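Local coordinates for type III secretion system effector protein ExoU (Pseudomonas fluorescens, PDB 4QMK) that is a type III effector, probably a patatin-like phospholipase, directed to the plasma membrane by a domain that binds phosphatidylinositol 4,5-bisphosphate, at residues Leu69-Gly74 and Ile108-Leu113. Sequence-based numbering, arbitrary orientation.
Sequences LVLSGG and ICAALL
In the alpha/beta core of the patatin-like phospholipase domain, strand 68-72 lies against helix 107-114, the helix that follows a GxSxG sequence (G102, S104, G106) consistent with the nucleophile elbow of this family. L71 carries most of the contact. Its CG stands beside the backbone N and anti to the carbonyl carbon (chi1 -49°), and with chi2 extended the CD1 methyl points at the helix. There L71 CD1 lies 4.0 Å from A110 N. The same methyl also meets C109 CB and L113 CD1, so it touches residues a turn apart. L69, two residues back on the same face of the strand, adds its CD2, which meets L113 CD1 at 4.3 Å; that L113 methyl therefore touches both leucines. The segments run nearly antiparallel at 153°, their axes 9.1 Å apart. C109 presents CB to L71 CD1, while its SG, 5.5 Å from L71 CD1, is linked covalently to beta-mercaptoethanol. On the strand side, L69 and L71 hydrogen-bond through their backbones to strand 99-103, while V70 pairs with strand 332-337. Helix 81-90 closes over the seam with M84 on both strand leucines and V85 on L113, and F122 of helix 119-127 covers C109 and L113.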
loop_
_atom_site.group_PDB
_atom_site.type_symbol
_atom_site.label_atom_id
_atom_site.label_comp_id
_atom_site.label_asym_id
_atom_site.label_seq_id
_atom_site.Cartn_x
_atom_site.Cartn_y
_atom_site.Cartn_z
ATOM N N LEU A 69 -15.817 -18.977 12.604
ATOM C CA LEU A 69 -17.147 -18.524 13.047
ATOM C C LEU A 69 -17.627 -17.564 11.977
ATOM O O LEU A 69 -16.930 -16.593 11.650
ATOM C CB LEU A 69 -17.039 -17.828 14.387
ATOM C CG LEU A 69 -18.275 -17.199 14.988
ATOM C CD1 LEU A 69 -19.433 -18.182 15.158
ATOM C CD2 LEU A 69 -17.898 -16.643 16.358
ATOM N N VAL A 70 -18.770 -17.850 11.377
ATOM C CA VAL A 70 -19.270 -16.983 10.323
ATOM C C VAL A 70 -20.548 -16.341 10.787
ATOM O O VAL A 70 -21.503 -17.050 11.079
ATOM C CB VAL A 70 -19.587 -17.794 9.017
ATOM C CG1 VAL A 70 -20.071 -16.881 7.922
ATOM C CG2 VAL A 70 -18.347 -18.555 8.532
ATOM N N LEU A 71 -20.603 -15.024 10.798
ATOM C CA LEU A 71 -21.850 -14.273 11.205
ATOM C C LEU A 71 -22.540 -13.617 10.011
ATOM O O LEU A 71 -22.049 -12.636 9.491
ATOM C CB LEU A 71 -21.505 -13.196 12.262
ATOM C CG LEU A 71 -20.659 -13.707 13.432
ATOM C CD1 LEU A 71 -20.379 -12.650 14.446
ATOM C CD2 LEU A 71 -21.378 -14.842 14.111
ATOM N N SER A 72 -23.700 -14.130 9.615
ATOM C CA SER A 72 -24.480 -13.594 8.465
ATOM C C SER A 72 -25.427 -12.581 9.003
ATOM O O SER A 72 -26.580 -12.842 9.218
ATOM C CB SER A 72 -25.231 -14.752 7.834
ATOM O OG SER A 72 -24.365 -15.878 7.798
ATOM N N GLY A 73 -24.910 -11.407 9.235
ATOM C CA GLY A 73 -25.556 -10.451 10.099
ATOM C C GLY A 73 -26.765 -9.692 9.685
ATOM O O GLY A 73 -27.335 -9.881 8.611
ATOM N N GLY A 74 -27.149 -8.827 10.619
ATOM C CA GLY A 74 -28.347 -7.984 10.573
ATOM C C GLY A 74 -28.126 -7.122 11.786
ATOM O O GLY A 74 -27.295 -7.445 12.643
ATOM N N ILE A 108 -19.658 -5.670 12.398
ATOM C CA ILE A 108 -19.435 -5.031 13.698
ATOM C C ILE A 108 -19.103 -6.059 14.776
ATOM O O ILE A 108 -18.059 -5.986 15.451
ATOM C CB ILE A 108 -20.706 -4.343 14.184
ATOM C CG1 ILE A 108 -21.153 -3.264 13.220
ATOM C CG2 ILE A 108 -20.504 -3.764 15.583
ATOM C CD1 ILE A 108 -22.532 -2.729 13.556
ATOM N N CYS A 109 -19.987 -7.031 14.900
ATOM C CA CYS A 109 -19.861 -8.054 15.867
ATOM C C CYS A 109 -18.587 -8.837 15.585
ATOM O O CYS A 109 -17.753 -9.047 16.481
ATOM C CB CYS A 109 -21.199 -8.819 15.838
ATOM S SG CYS A 109 -22.718 -7.818 15.848
ATOM N N ALA A 110 -18.372 -9.221 14.329
ATOM C CA ALA A 110 -17.208 -9.965 13.996
ATOM C C ALA A 110 -15.967 -9.209 14.417
ATOM O O ALA A 110 -15.057 -9.792 14.964
ATOM C CB ALA A 110 -17.165 -10.233 12.528
ATOM N N ALA A 111 -15.935 -7.907 14.173
ATOM C CA ALA A 111 -14.770 -7.133 14.552
ATOM C C ALA A 111 -14.584 -7.138 16.077
ATOM O O ALA A 111 -13.456 -7.357 16.579
ATOM C CB ALA A 111 -14.837 -5.730 14.011
ATOM N N LEU A 112 -15.674 -6.962 16.825
ATOM C CA LEU A 112 -15.535 -6.965 18.285
ATOM C C LEU A 112 -14.988 -8.298 18.773
ATOM O O LEU A 112 -14.084 -8.352 19.595
ATOM C CB LEU A 112 -16.851 -6.633 18.952
ATOM C CG LEU A 112 -17.365 -5.201 18.718
ATOM C CD1 LEU A 112 -18.652 -4.937 19.488
ATOM C CD2 LEU A 112 -16.309 -4.203 19.127
ATOM N N LEU A 113 -15.493 -9.385 18.230
ATOM C CA LEU A 113 -15.020 -10.722 18.653
ATOM C C LEU A 113 -13.601 -11.030 18.194
ATOM O O LEU A 113 -12.847 -11.579 18.935
ATOM C CB LEU A 113 -15.963 -11.827 18.197
ATOM C CG LEU A 113 -17.357 -11.813 18.820
ATOM C CD1 LEU A 113 -18.317 -12.805 18.188
ATOM C CD2 LEU A 113 -17.244 -12.112 20.287
#